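Local structure of oligopeptide-binding protein oppA (Lactococcus lactis, 3DRF) at residues L53-T58 with G132-T137; T125-A130 with S147-G152; W136-A141 with F485-P490; M182-N187 with S477-Q482; L304-L309 with Y491-F496. The protein captures oligopeptides in a voluminous cavity, closing round them like a Venus flytrap, and serves as the receptor of the OppABCDF ABC transporter for their uptake. One frame throughout, in Å; residues are numbered along the deposited sequence. Where two conformers were deposited one is given.

Contact 1 (L53-T58 with G132-T137)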
# COMPACT_ATOMS: atom_id res chain seq x y z
N LEU A 53 -2.95 -0.68 -12.20
CA LEU A 53 -3.65 0.61 -12.28
C LEU A 53 -4.42 0.98 -10.99
O LEU A 53 -5.09 1.96 -10.95
CB LEU A 53 -4.67 0.55 -13.44
CG LEU A 53 -4.06 0.16 -14.83
CD1 LEU A 53 -5.12 0.31 -15.96
CD2 LEU A 53 -2.80 1.01 -15.19
N SER A 54 -4.37 0.12 -9.98
CA SER A 54 -5.13 0.30 -8.74
C SER A 54 -4.16 0.61 -7.61
O SER A 54 -3.27 -0.11 -7.40
CB SER A 54 -5.84 -1.04 -8.46
OG SER A 54 -6.51 -1.00 -7.18
N ASN A 55 -4.41 1.69 -6.87
CA ASN A 55 -3.49 2.14 -5.81
C ASN A 55 -3.95 1.89 -4.38
O ASN A 55 -3.16 1.97 -3.52
CB ASN A 55 -3.21 3.64 -5.97
CG ASN A 55 -2.50 3.99 -7.27
OD1 ASN A 55 -1.57 3.38 -7.67
ND2 ASN A 55 -2.94 5.03 -7.86
N ASP A 56 -5.22 1.59 -4.21
CA ASP A 56 -5.82 1.60 -2.86
C ASP A 56 -6.12 0.21 -2.31
O ASP A 56 -6.43 -0.73 -3.01
CB ASP A 56 -7.10 2.45 -2.90
CG ASP A 56 -8.16 1.84 -3.83
OD1 ASP A 56 -8.01 2.04 -5.04
OD2 ASP A 56 -9.07 1.19 -3.37
N ALA A 57 -6.03 0.12 -1.00
CA ALA A 57 -6.22 -1.11 -0.27
C ALA A 57 -7.71 -1.52 -0.23
O ALA A 57 -8.01 -2.65 -0.11
CB ALA A 57 -5.65 -0.93 1.15
N THR A 58 -8.58 -0.54 -0.30
CA THR A 58 -10.04 -0.79 -0.25
C THR A 58 -10.46 -1.75 -1.38
O THR A 58 -10.96 -2.81 -1.15
CB THR A 58 -10.79 0.52 -0.35
OG1 THR A 58 -10.48 1.30 0.81
CG2 THR A 58 -12.31 0.31 -0.35
N GLY A 132 -1.26 5.20 -17.57
CA GLY A 132 -1.46 6.08 -16.40
C GLY A 132 -1.10 5.44 -15.05
O GLY A 132 -1.48 5.96 -14.06
N SER A 133 -0.34 4.36 -15.04
CA SER A 133 0.02 3.73 -13.76
C SER A 133 0.88 4.64 -12.89
O SER A 133 1.66 5.36 -13.40
CB SER A 133 0.81 2.43 -14.00
OG SER A 133 1.12 1.82 -12.75
N ASP A 134 0.69 4.55 -11.57
CA ASP A 134 1.52 5.28 -10.60
C ASP A 134 2.54 4.31 -9.93
O ASP A 134 3.17 4.72 -8.99
CB ASP A 134 0.58 5.88 -9.54
CG ASP A 134 -0.50 6.76 -10.17
OD1 ASP A 134 -0.15 7.64 -10.88
OD2 ASP A 134 -1.65 6.48 -9.97
N ARG A 135 2.69 3.10 -10.47
CA ARG A 135 3.48 2.04 -9.83
C ARG A 135 4.89 1.78 -10.43
O ARG A 135 5.53 0.82 -10.10
CB ARG A 135 2.67 0.73 -9.74
CG ARG A 135 1.46 0.81 -8.79
CD ARG A 135 0.83 -0.60 -8.68
NE ARG A 135 -0.23 -0.64 -7.66
CZ ARG A 135 -0.01 -0.78 -6.37
NH1 ARG A 135 -1.01 -0.83 -5.53
NH2 ARG A 135 1.21 -0.89 -5.92
N TRP A 136 5.40 2.71 -11.24
CA TRP A 136 6.80 2.62 -11.65
C TRP A 136 7.69 2.77 -10.37
O TRP A 136 7.35 3.46 -9.43
CB TRP A 136 7.15 3.70 -12.75
CG TRP A 136 8.59 3.50 -13.26
CD1 TRP A 136 9.63 4.27 -12.96
CD2 TRP A 136 9.13 2.39 -14.05
NE1 TRP A 136 10.79 3.78 -13.54
CE2 TRP A 136 10.51 2.60 -14.17
CE3 TRP A 136 8.56 1.23 -14.63
CZ2 TRP A 136 11.34 1.72 -14.88
CZ3 TRP A 136 9.37 0.38 -15.31
CH2 TRP A 136 10.73 0.62 -15.46
N THR A 137 8.84 2.11 -10.41
CA THR A 137 9.71 2.03 -9.24
C THR A 137 11.08 1.55 -9.74
O THR A 137 11.17 0.94 -10.74
CB THR A 137 9.13 1.03 -8.20
OG1 THR A 137 10.19 0.75 -7.28
CG2 THR A 137 8.58 -0.31 -8.86
O HOH W 1 -3.28 4.27 -12.11
O HOH W 2 -1.36 2.80 -10.45

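Contact 2 (T125-A130 with S147-G152)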
# COMPACT_ATOMS: atom_id res chain seq x y z
N THR A 125 1.28 -2.71 -18.46
CA THR A 125 0.31 -1.81 -17.81
C THR A 125 0.96 -0.83 -16.83
O THR A 125 0.45 0.21 -16.64
CB THR A 125 -0.88 -2.53 -17.15
OG1 THR A 125 -0.44 -3.25 -15.96
CG2 THR A 125 -1.62 -3.45 -18.11
N ILE A 126 2.06 -1.26 -16.20
CA ILE A 126 2.82 -0.35 -15.32
C ILE A 126 3.89 0.48 -16.06
O ILE A 126 4.05 1.64 -15.81
CB ILE A 126 3.49 -1.18 -14.17
CG1 ILE A 126 2.35 -1.80 -13.29
CG2 ILE A 126 4.40 -0.26 -13.37
CD1 ILE A 126 2.93 -2.74 -12.16
N ALA A 127 4.63 -0.18 -16.96
CA ALA A 127 5.82 0.44 -17.60
C ALA A 127 5.56 1.38 -18.81
O ALA A 127 6.32 2.27 -19.03
CB ALA A 127 6.84 -0.67 -17.99
N ASN A 128 4.50 1.09 -19.56
CA ASN A 128 4.14 1.99 -20.66
C ASN A 128 3.34 3.14 -20.04
O ASN A 128 2.28 2.91 -19.55
CB ASN A 128 3.31 1.23 -21.70
CG ASN A 128 2.93 2.11 -22.87
OD1 ASN A 128 2.92 3.31 -22.82
ND2 ASN A 128 2.63 1.42 -23.94
N PRO A 129 3.88 4.37 -20.11
CA PRO A 129 3.18 5.48 -19.38
C PRO A 129 1.78 5.84 -19.89
O PRO A 129 1.02 6.47 -19.23
CB PRO A 129 4.12 6.70 -19.60
CG PRO A 129 5.46 6.10 -19.88
CD PRO A 129 5.14 4.88 -20.73
N ALA A 130 1.45 5.38 -21.09
CA ALA A 130 0.13 5.70 -21.68
C ALA A 130 -1.07 5.15 -20.87
O ALA A 130 -2.11 5.68 -20.95
CB ALA A 130 0.06 5.25 -23.18
N SER A 147 13.71 -0.77 -18.40
CA SER A 147 13.92 0.67 -18.38
C SER A 147 13.76 1.27 -19.79
O SER A 147 13.12 2.25 -19.98
CB SER A 147 15.29 1.02 -17.77
OG SER A 147 15.34 0.63 -16.42
N ASP A 148 14.35 0.63 -20.78
CA ASP A 148 14.32 1.18 -22.15
C ASP A 148 12.88 1.07 -22.76
O ASP A 148 12.47 1.88 -23.52
CB ASP A 148 15.34 0.39 -23.00
CG ASP A 148 16.77 0.91 -22.85
OD1 ASP A 148 17.02 1.92 -22.29
OD2 ASP A 148 17.60 0.22 -23.38
N TYR A 149 12.14 0.02 -22.38
CA TYR A 149 10.72 -0.03 -22.74
C TYR A 149 9.92 1.12 -22.10
O TYR A 149 9.22 1.79 -22.74
CB TYR A 149 10.15 -1.40 -22.36
CG TYR A 149 8.66 -1.53 -22.71
CD1 TYR A 149 8.25 -1.85 -24.02
CD2 TYR A 149 7.67 -1.27 -21.76
CE1 TYR A 149 6.90 -1.93 -24.35
CE2 TYR A 149 6.30 -1.36 -22.11
CZ TYR A 149 5.97 -1.70 -23.39
OH TYR A 149 4.63 -1.79 -23.68
N HIS A 150 10.19 1.38 -20.84
CA HIS A 150 9.49 2.44 -20.05
C HIS A 150 9.68 3.84 -20.65
O HIS A 150 8.81 4.61 -20.62
CB HIS A 150 10.00 2.40 -18.59
CG HIS A 150 9.41 3.49 -17.72
ND1 HIS A 150 8.07 3.64 -17.48
CD2 HIS A 150 10.02 4.48 -17.04
CE1 HIS A 150 7.87 4.69 -16.72
NE2 HIS A 150 9.04 5.20 -16.40
N THR A 151 10.86 4.11 -21.18
CA THR A 151 11.15 5.43 -21.82
C THR A 151 10.75 5.43 -23.33
O THR A 151 10.87 6.48 -23.94
CB THR A 151 12.66 5.75 -21.76
OG1 THR A 151 13.37 4.74 -22.48
CG2 THR A 151 13.15 5.85 -20.30
N GLY A 152 10.36 4.31 -23.91
CA GLY A 152 10.00 4.26 -25.32
C GLY A 152 11.21 4.07 -26.23
O GLY A 152 11.03 4.01 -27.40
O HOH W 3 1.62 -1.34 -24.24

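Contact 3 (W136-A141 with F485-P490)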
# COMPACT_ATOMS: atom_id res chain seq x y z
N TRP A 136 5.40 2.71 -11.24
CA TRP A 136 6.80 2.62 -11.65
C TRP A 136 7.69 2.77 -10.37
O TRP A 136 7.35 3.46 -9.43
CB TRP A 136 7.15 3.70 -12.75
CG TRP A 136 8.59 3.50 -13.26
CD1 TRP A 136 9.63 4.27 -12.96
CD2 TRP A 136 9.13 2.39 -14.05
NE1 TRP A 136 10.79 3.78 -13.54
CE2 TRP A 136 10.51 2.60 -14.17
CE3 TRP A 136 8.56 1.23 -14.63
CZ2 TRP A 136 11.34 1.72 -14.88
CZ3 TRP A 136 9.37 0.38 -15.31
CH2 TRP A 136 10.73 0.62 -15.46
N THR A 137 8.84 2.11 -10.41
CA THR A 137 9.71 2.03 -9.24
C THR A 137 11.08 1.55 -9.74
O THR A 137 11.17 0.94 -10.74
CB THR A 137 9.13 1.03 -8.20
OG1 THR A 137 10.19 0.75 -7.28
CG2 THR A 137 8.58 -0.31 -8.86
N ASP A 138 12.14 1.88 -9.02
CA ASP A 138 13.46 1.38 -9.42
C ASP A 138 13.59 -0.15 -9.32
O ASP A 138 14.51 -0.72 -9.89
CB ASP A 138 14.56 2.08 -8.64
CG ASP A 138 14.78 3.50 -9.12
OD1 ASP A 138 15.15 3.62 -10.31
OD2 ASP A 138 14.58 4.45 -8.34
N SER A 139 12.68 -0.82 -8.62
CA SER A 139 12.75 -2.31 -8.60
C SER A 139 12.62 -2.88 -10.02
O SER A 139 13.26 -3.84 -10.36
CB SER A 139 11.62 -2.89 -7.77
OG SER A 139 11.63 -2.40 -6.40
N LEU A 140 11.78 -2.27 -10.84
CA LEU A 140 11.51 -2.77 -12.22
C LEU A 140 12.66 -2.52 -13.20
O LEU A 140 12.76 -3.15 -14.18
CB LEU A 140 10.19 -2.18 -12.74
CG LEU A 140 8.95 -2.75 -11.98
CD1 LEU A 140 7.71 -2.04 -12.50
CD2 LEU A 140 8.78 -4.28 -12.17
N ALA A 141 13.56 -1.58 -12.86
CA ALA A 141 14.78 -1.30 -13.66
C ALA A 141 15.79 -2.47 -13.70
O ALA A 141 16.62 -2.55 -14.51
CB ALA A 141 15.46 -0.03 -13.16
N PHE A 485 9.80 4.46 -1.67
CA PHE A 485 10.73 5.60 -1.55
C PHE A 485 11.81 5.72 -2.65
O PHE A 485 12.49 6.67 -2.68
CB PHE A 485 11.42 5.56 -0.20
CG PHE A 485 10.45 5.75 0.96
CD1 PHE A 485 9.68 6.90 1.09
CD2 PHE A 485 10.31 4.74 1.86
CE1 PHE A 485 8.78 7.03 2.12
CE2 PHE A 485 9.39 4.84 2.95
CZ PHE A 485 8.63 5.98 3.07
N SER A 486 11.91 4.76 -3.54
CA SER A 486 12.97 4.86 -4.58
C SER A 486 12.76 6.11 -5.45
O SER A 486 11.68 6.58 -5.67
CB SER A 486 13.09 3.56 -5.43
OG SER A 486 11.94 3.35 -6.27
N ALA A 487 13.88 6.61 -5.94
CA ALA A 487 13.93 7.86 -6.67
C ALA A 487 12.95 7.90 -7.86
O ALA A 487 12.43 8.92 -8.14
CB ALA A 487 15.36 8.12 -7.14
N ALA A 488 12.77 6.76 -8.52
CA ALA A 488 11.87 6.71 -9.69
C ALA A 488 10.37 6.52 -9.38
O ALA A 488 9.59 6.58 -10.27
CB ALA A 488 12.30 5.57 -10.62
N ALA A 489 10.01 6.32 -8.12
CA ALA A 489 8.64 5.98 -7.76
C ALA A 489 7.76 7.20 -7.44
O ALA A 489 8.05 7.88 -6.51
CB ALA A 489 8.68 5.09 -6.47
N PRO A 490 6.62 7.36 -8.11
CA PRO A 490 5.63 8.39 -7.72
C PRO A 490 5.04 8.14 -6.31
O PRO A 490 4.52 9.00 -5.72
CB PRO A 490 4.52 8.20 -8.76
CG PRO A 490 5.19 7.67 -9.97
CD PRO A 490 6.26 6.70 -9.39

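Contact 4 (M182-N187 with S477-Q482)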
# COMPACT_ATOMS: atom_id res chain seq x y z
N MET A 182 13.57 -12.14 -3.33
CA MET A 182 12.88 -12.83 -4.45
C MET A 182 12.21 -14.16 -4.10
O MET A 182 11.41 -14.62 -4.82
CB MET A 182 13.85 -13.02 -5.62
CG MET A 182 14.04 -11.72 -6.43
SD MET A 182 15.29 -12.10 -7.71
CE MET A 182 15.25 -10.56 -8.71
N THR A 183 12.61 -14.71 -2.97
CA THR A 183 11.98 -15.94 -2.45
C THR A 183 10.60 -15.68 -1.78
O THR A 183 9.91 -16.61 -1.49
CB THR A 183 12.88 -16.62 -1.41
OG1 THR A 183 13.21 -15.65 -0.43
CG2 THR A 183 14.17 -17.19 -2.07
N GLN A 184 10.21 -14.41 -1.67
CA GLN A 184 9.06 -14.03 -0.86
C GLN A 184 8.09 -13.19 -1.69
O GLN A 184 8.49 -12.28 -2.43
CB GLN A 184 9.58 -13.23 0.35
CG GLN A 184 8.57 -12.98 1.47
CD GLN A 184 9.22 -12.70 2.82
OE1 GLN A 184 10.26 -13.29 3.14
NE2 GLN A 184 8.58 -11.85 3.65
N SER A 185 6.80 -13.47 -1.56
CA SER A 185 5.78 -12.70 -2.24
C SER A 185 5.88 -11.24 -1.74
O SER A 185 6.21 -10.97 -0.60
CB SER A 185 4.39 -13.30 -1.99
OG SER A 185 3.41 -12.55 -2.66
N GLY A 186 5.61 -10.32 -2.65
CA GLY A 186 5.66 -8.88 -2.36
C GLY A 186 7.07 -8.31 -2.55
O GLY A 186 7.27 -7.19 -2.25
N ASN A 187 8.00 -9.09 -3.09
CA ASN A 187 9.39 -8.57 -3.28
C ASN A 187 9.54 -7.34 -4.26
O ASN A 187 10.43 -6.59 -4.14
CB ASN A 187 10.33 -9.75 -3.68
CG ASN A 187 10.06 -10.29 -5.10
OD1 ASN A 187 10.36 -9.67 -6.08
ND2 ASN A 187 9.45 -11.44 -5.16
N SER A 477 4.24 -7.81 1.29
CA SER A 477 4.65 -8.83 2.26
C SER A 477 6.13 -9.18 2.23
O SER A 477 6.48 -10.23 2.63
CB SER A 477 3.80 -10.10 2.16
OG SER A 477 3.84 -10.61 0.86
N GLU A 478 6.98 -8.28 1.73
CA GLU A 478 8.44 -8.42 1.84
C GLU A 478 8.93 -7.04 2.33
O GLU A 478 8.44 -6.05 1.85
CB GLU A 478 8.99 -8.78 0.45
CG GLU A 478 10.38 -9.47 0.48
CD GLU A 478 11.54 -8.50 0.77
OE1 GLU A 478 11.42 -7.34 0.37
OE2 GLU A 478 12.45 -8.96 1.38
N PRO A 479 9.87 -7.01 3.24
CA PRO A 479 10.12 -5.71 3.94
C PRO A 479 10.84 -4.54 3.18
O PRO A 479 10.82 -3.45 3.67
CB PRO A 479 10.96 -6.13 5.17
CG PRO A 479 11.57 -7.46 4.77
CD PRO A 479 10.46 -8.14 3.98
N SER A 480 11.45 -4.82 2.05
CA SER A 480 12.08 -3.75 1.25
C SER A 480 11.06 -2.65 0.92
O SER A 480 9.96 -2.92 0.54
CB SER A 480 12.68 -4.34 -0.03
OG SER A 480 13.37 -3.27 -0.69
N GLN A 481 11.50 -1.42 1.08
CA GLN A 481 10.67 -0.24 0.81
C GLN A 481 11.09 0.55 -0.43
O GLN A 481 10.75 1.66 -0.58
CB GLN A 481 10.56 0.66 2.05
CG GLN A 481 9.93 -0.17 3.23
CD GLN A 481 9.61 0.70 4.44
OE1 GLN A 481 10.19 1.75 4.65
NE2 GLN A 481 8.68 0.23 5.23
N GLN A 482 11.80 -0.11 -1.35
CA GLN A 482 12.06 0.47 -2.69
C GLN A 482 10.80 0.98 -3.33
O GLN A 482 10.85 1.99 -3.95
CB GLN A 482 12.68 -0.58 -3.65
CG GLN A 482 14.14 -1.04 -3.24
CD GLN A 482 15.21 -0.08 -3.77
OE1 GLN A 482 14.94 0.98 -4.19
NE2 GLN A 482 16.45 -0.49 -3.70
O HOH W 4 12.72 -11.25 2.48
O HOH W 5 9.16 -5.30 -1.20
O HOH W 6 12.45 -7.45 -2.23

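Contact 5 (L304-L309 with Y491-F496)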
# COMPACT_ATOMS: atom_id res chain seq x y z
N LEU A 304 2.45 7.12 8.63
CA LEU A 304 3.58 8.04 8.65
C LEU A 304 3.15 9.42 8.20
O LEU A 304 2.24 9.59 7.49
CB LEU A 304 4.77 7.52 7.80
CG LEU A 304 4.55 7.58 6.29
CD1 LEU A 304 5.91 7.27 5.65
CD2 LEU A 304 3.46 6.56 5.79
N MET A 305 3.86 10.38 8.75
CA MET A 305 3.67 11.75 8.37
C MET A 305 4.71 12.14 7.29
O MET A 305 5.89 11.94 7.43
CB MET A 305 3.87 12.61 9.64
CG MET A 305 3.65 14.13 9.40
SD MET A 305 3.46 15.08 10.96
CE MET A 305 5.10 14.82 11.72
N TYR A 306 4.23 12.72 6.20
CA TYR A 306 5.04 13.16 5.06
C TYR A 306 5.23 14.66 5.05
O TYR A 306 4.31 15.39 5.35
CB TYR A 306 4.29 12.85 3.74
CG TYR A 306 4.33 11.38 3.32
CD1 TYR A 306 5.34 10.89 2.45
CD2 TYR A 306 3.41 10.47 3.78
CE1 TYR A 306 5.39 9.56 2.04
CE2 TYR A 306 3.45 9.14 3.36
CZ TYR A 306 4.43 8.71 2.50
OH TYR A 306 4.45 7.37 2.15
N TYR A 307 6.41 15.08 4.61
CA TYR A 307 6.70 16.50 4.30
C TYR A 307 6.86 16.66 2.77
O TYR A 307 7.53 15.87 2.14
CB TYR A 307 7.98 16.90 5.01
CG TYR A 307 7.91 16.83 6.54
CD1 TYR A 307 6.85 17.41 7.26
CD2 TYR A 307 8.91 16.16 7.24
CE1 TYR A 307 6.82 17.36 8.65
CE2 TYR A 307 8.91 16.11 8.64
CZ TYR A 307 7.85 16.71 9.31
OH TYR A 307 7.83 16.70 10.67
N ASN A 308 6.32 17.74 2.24
CA ASN A 308 6.38 17.99 0.81
C ASN A 308 7.66 18.76 0.50
O ASN A 308 7.80 19.91 0.84
CB ASN A 308 5.13 18.78 0.39
CG ASN A 308 4.97 18.86 -1.12
OD1 ASN A 308 5.63 18.21 -1.86
ND2 ASN A 308 4.05 19.69 -1.55
N LEU A 309 8.59 18.09 -0.18
CA LEU A 309 9.95 18.61 -0.38
C LEU A 309 10.38 18.72 -1.84
O LEU A 309 11.46 19.04 -2.11
CB LEU A 309 10.95 17.68 0.34
CG LEU A 309 10.70 17.57 1.86
CD1 LEU A 309 11.68 16.50 2.43
CD2 LEU A 309 10.89 18.89 2.65
N TYR A 491 5.20 6.92 -5.78
CA TYR A 491 4.72 6.65 -4.41
C TYR A 491 5.56 7.36 -3.29
O TYR A 491 5.13 7.42 -2.21
CB TYR A 491 4.71 5.15 -4.14
CG TYR A 491 3.47 4.40 -4.63
CD1 TYR A 491 2.58 4.94 -5.55
CD2 TYR A 491 3.23 3.12 -4.19
CE1 TYR A 491 1.47 4.22 -5.98
CE2 TYR A 491 2.12 2.40 -4.63
CZ TYR A 491 1.26 2.95 -5.52
OH TYR A 491 0.14 2.19 -5.93
N ASN A 492 6.70 7.94 -3.67
CA ASN A 492 7.45 8.85 -2.80
C ASN A 492 6.73 10.21 -2.85
O ASN A 492 7.05 11.07 -3.61
CB ASN A 492 8.93 8.95 -3.26
CG ASN A 492 9.81 9.74 -2.26
OD1 ASN A 492 9.41 10.69 -1.72
ND2 ASN A 492 11.00 9.28 -2.02
N PHE A 493 5.71 10.34 -2.00
CA PHE A 493 4.72 11.46 -2.12
C PHE A 493 5.26 12.83 -1.82
O PHE A 493 4.79 13.77 -2.33
CB PHE A 493 3.50 11.21 -1.16
CG PHE A 493 2.62 10.02 -1.53
CD1 PHE A 493 2.52 9.58 -2.86
CD2 PHE A 493 1.91 9.37 -0.57
CE1 PHE A 493 1.72 8.50 -3.21
CE2 PHE A 493 1.11 8.29 -0.94
CZ PHE A 493 1.00 7.90 -2.24
N GLY A 494 6.26 12.88 -0.96
CA GLY A 494 6.96 14.14 -0.66
C GLY A 494 8.15 14.46 -1.57
O GLY A 494 8.69 15.53 -1.45
N HIS A 495 8.55 13.52 -2.42
CA HIS A 495 9.55 13.70 -3.51
C HIS A 495 10.96 14.05 -2.99
O HIS A 495 11.64 14.84 -3.58
CB HIS A 495 9.07 14.77 -4.54
CG HIS A 495 7.62 14.67 -4.87
ND1 HIS A 495 7.09 13.58 -5.52
CD2 HIS A 495 6.59 15.48 -4.59
CE1 HIS A 495 5.79 13.72 -5.61
NE2 HIS A 495 5.48 14.88 -5.09
N PHE A 496 11.38 13.37 -1.94
CA PHE A 496 12.79 13.44 -1.56
C PHE A 496 13.61 12.57 -2.53
O PHE A 496 13.13 11.65 -3.13
CB PHE A 496 13.04 13.12 -0.07
CG PHE A 496 12.89 11.64 0.32
CD1 PHE A 496 13.87 10.69 -0.00
CD2 PHE A 496 11.75 11.23 1.01
CE1 PHE A 496 13.73 9.35 0.40
CE2 PHE A 496 11.63 9.90 1.42
CZ PHE A 496 12.62 8.97 1.11
O HOH W 7 6.13 6.84 0.18
O HOH W 8 4.10 17.25 -4.08

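Contact 1 (L53-T58 with G132-T137)
Arg135 reaches over to Ser54 and holds one backbone carbonyl side-on, with NE and NH1 both donating to the same oxygen. The bonds measure 3.1 Å from Arg135 NE and 3.0 Å from Arg135 NH1 to Ser54 O. That oxygen lies in the guanidinium plane, and NH1 sits in the carbonyl plane, whereas NE is tilted from it. With CG anti to the carbonyl carbon (chi1 -67°) and the chain extended to NE, the arginine reaches from one segment to the other, and the paired hydrogen bonds fix the rotation of the guanidinium. Beside it, the Asn55 and Asp134 side chains cross at about a right angle, with amide and carboxylate planes 40° apart. Asn55 ND2 donates to the anti lone pair of Asp134 OD2 at 2.9 Å, while Asn55 OD1 is bonded to Tyr491. The other end is looser. Leu53 CD2 approaches Ser133 CB only to 4.1 Å, and one water lies between Leu53 O and Gly132 O while another accepts from Asp134 N beside Asn55 OD1. Ser133 OG, also bonded to Gly52 O, accepts from Arg135 N in an ST turn. Arg135 NH1 also bonds the backbone of the bound peptide, as do the backbones of Asn55 and Ala57. Ser54 O is thus a second-shell group that probably positions the peptide-binding Arg135 in the wall of the cavity.

Contact 2 (T125-A130 with S147-G152)
His150 meets Ala127 near the C-terminal parts of the helices 116-127 and 146-150, the second followed by a Schellman motif at Gly152, whose N bonds back to Tyr149 O. From CB onward the imidazole follows the Ala127 carbonyl. His150 CB lies 3.7 Å from Ala127 O, and CG, set anti to the backbone N (chi1 177°), carries the ring forward. ND1 of His150 then donates to Ala127 O at 2.7 Å with an N-H...O angle of 157°, the oxygen lying close to the ring plane. His150 CE1 passes 4.2 Å from Pro129 CG, CD2 lies against Trp136, whose ring stacks on the imidazole, and NE2, at the far tip, is bonded to Ser317 OG. The one Ala127 oxygen thus meets both the ring N-H and, more weakly, the CA-H of His150. Tyr149 flanks the histidine and presents its ring edge to the methyl of Ala127, Tyr149 CD2 to Ala127 CB 3.9 Å. Its hydroxyl end lies by Asn128, whose amide plane stands nearly perpendicular to the phenol ring. Asn128 OD1 is occupied by Ala130 N in an Asx turn, while a single water accepts from Asn128 ND2 at 3.0 Å and bonds Tyr149 OH.

Contact 3 (W136-A141 with F485-P490)
Trp136 lays the pyrrole edge of its indole along Ala488, with CD1 3.5 Å from Ala488 O and NE1 close to the methyl group. With CG anti to the backbone N (chi1 -174°), the indole extends past the turn. The Trp136 carbonyl meets the two residues after Ala488: Ala489 CA makes a CA-H...O contact with Trp136 O at 3.3 Å, and Pro490 CD packs beside it. Polar bonds follow along the loop. Asp138 N donates almost straight to Ser486 OG at 3.1 Å, an oxygen that is also bonded to Gln482 O. In return, the Asp138 carboxylate reaches into the turn, and its OD2 accepts from Ala488 N at 2.9 Å, the N-H arriving from above the carboxylate plane. This side chain was modelled in two conformers, so the second bond holds for the one described. Thr137 OG1 accepts from Ser139 N in an ST turn and is bonded to Asp483 as well. Two loops more than 340 residues apart are thereby knitted together at the type I beta turn from Ser486 to Ala489, just past the helix 482-485, with Asp138 of the other loop accepting from the N-H of Ala488 inside the turn.

Contact 4 (M182-N187 with S477-Q482)
Ser477 OG donates to Ser185 O at 2.8 Å, coming from well above the carbonyl plane rather than toward a lone pair. A chi1 of 56° places OG between the backbone N and the carbonyl carbon, over Ser185 O. Ser185 turns its own OG to Glu192, and both serines pack against an apolar side chain of the bound peptide. A second bond runs the other way across the contact: in the conformer described, one of two, Gln184 NE2 donates to Ser477 O at 2.8 Å, in the carbonyl plane. The amide gets there on an extended chain, and Gln184 CB rests on Glu478 CG at 3.8 Å. Behind these bonds lies the type II beta turn from Gln184 to Asn187. Gly186, with its positive phi of 87°, brings the bare backbone close against Ser477 and Glu478, so that Glu478 CB lies 3.6 Å from Gly186 O. Asn187 ND2 donates to Gln184 O within the turn, while Asn187 OD1 accepts from Tyr189 N. Beyond CB, Glu478 bends at chi2 (-75°) and turns its carboxylate back to polar partners. OE1 accepts from Ser480 N, and OE2 forms a salt bridge with Arg519 of the helix 516-533. Waters bridge the two segments: one donates to Glu478 OE2 at 2.6 Å and to Gln184 OE1, and another donates to Asn187 O and, weakly, to Glu478 OE1. With an arginine, a backbone N-H and waters all donating hydrogen bonds to it, the buried carboxylate is probably kept ionised.

Contact 5 (L304-L309 with Y491-F496)
Gly494 meets the end of a strand through both its CA-H, which contacts Tyr307 O (Gly494 CA to Tyr307 O 3.3 Å), and its carbonyl. Gly494 O accepts from Leu309 N at 2.9 Å. Having no side chain, the glycine can bring its CA right up to the strand backbone. It occupies the third position of a type I beta turn from Asn492 to His495, and His495, following it, takes up a positive phi of 64°. Asn492 is the centre of an inverse gamma turn, and its OD1 accepts weak bonds from the N of His495 and of Phe496. On the other side of the amide, ND2 stands over the centre of the Phe496 ring, 3.4 Å above its plane, and is bonded to Phe485 O. The aromatic pairing across the contact is oblique. Phe493 CD2 lies over one face of the Tyr306 ring, 4.0 Å from Tyr306 CZ and toward the rim, with the planes at 46°. At the ring edge the Tyr306 hydroxyl bonds Trp473 and a water, which lies in the ring plane and donates to Tyr491 O at 2.7 Å. At the opposite end Asn308 and His495 run side by side; a water accepts weakly from His495 NE2 beside Asn308 OD1, while His495 ND1 is bonded to Asn319 and Asn308 ND2 is held by Trp466 O. Tyr491 and Phe493 also touch the bound peptide. The contact thus docks a tightly turned aromatic loop of the peptide cavity at the C-terminal end of strand 292-307, part of the large mixed sheet.

In the fold
Along the chain, contact 1 closes before contacts 4 and 5 open, while the loop 485-490 of contact 3 leads straight into 491-496 of contact 5. The centres of contacts 1, 2 and 3 lie 12 to 14 Å apart, and the loop 132-141 joins them: Trp136 and Thr137 belong to both contacts 1 and 3, and Trp136 also stacks on His150 of contact 2. Asn55 of contact 1 is probably hydrogen-bonded to Tyr491 of contact 5. Contacts 4 and 5 do not touch, their centres 21 Å apart. Contacts 1, 4 and 5 reach the bound peptide, whereas contacts 2 and 3 join loops and helix ends, so peptide recognition rests on distant pieces of sequence brought together.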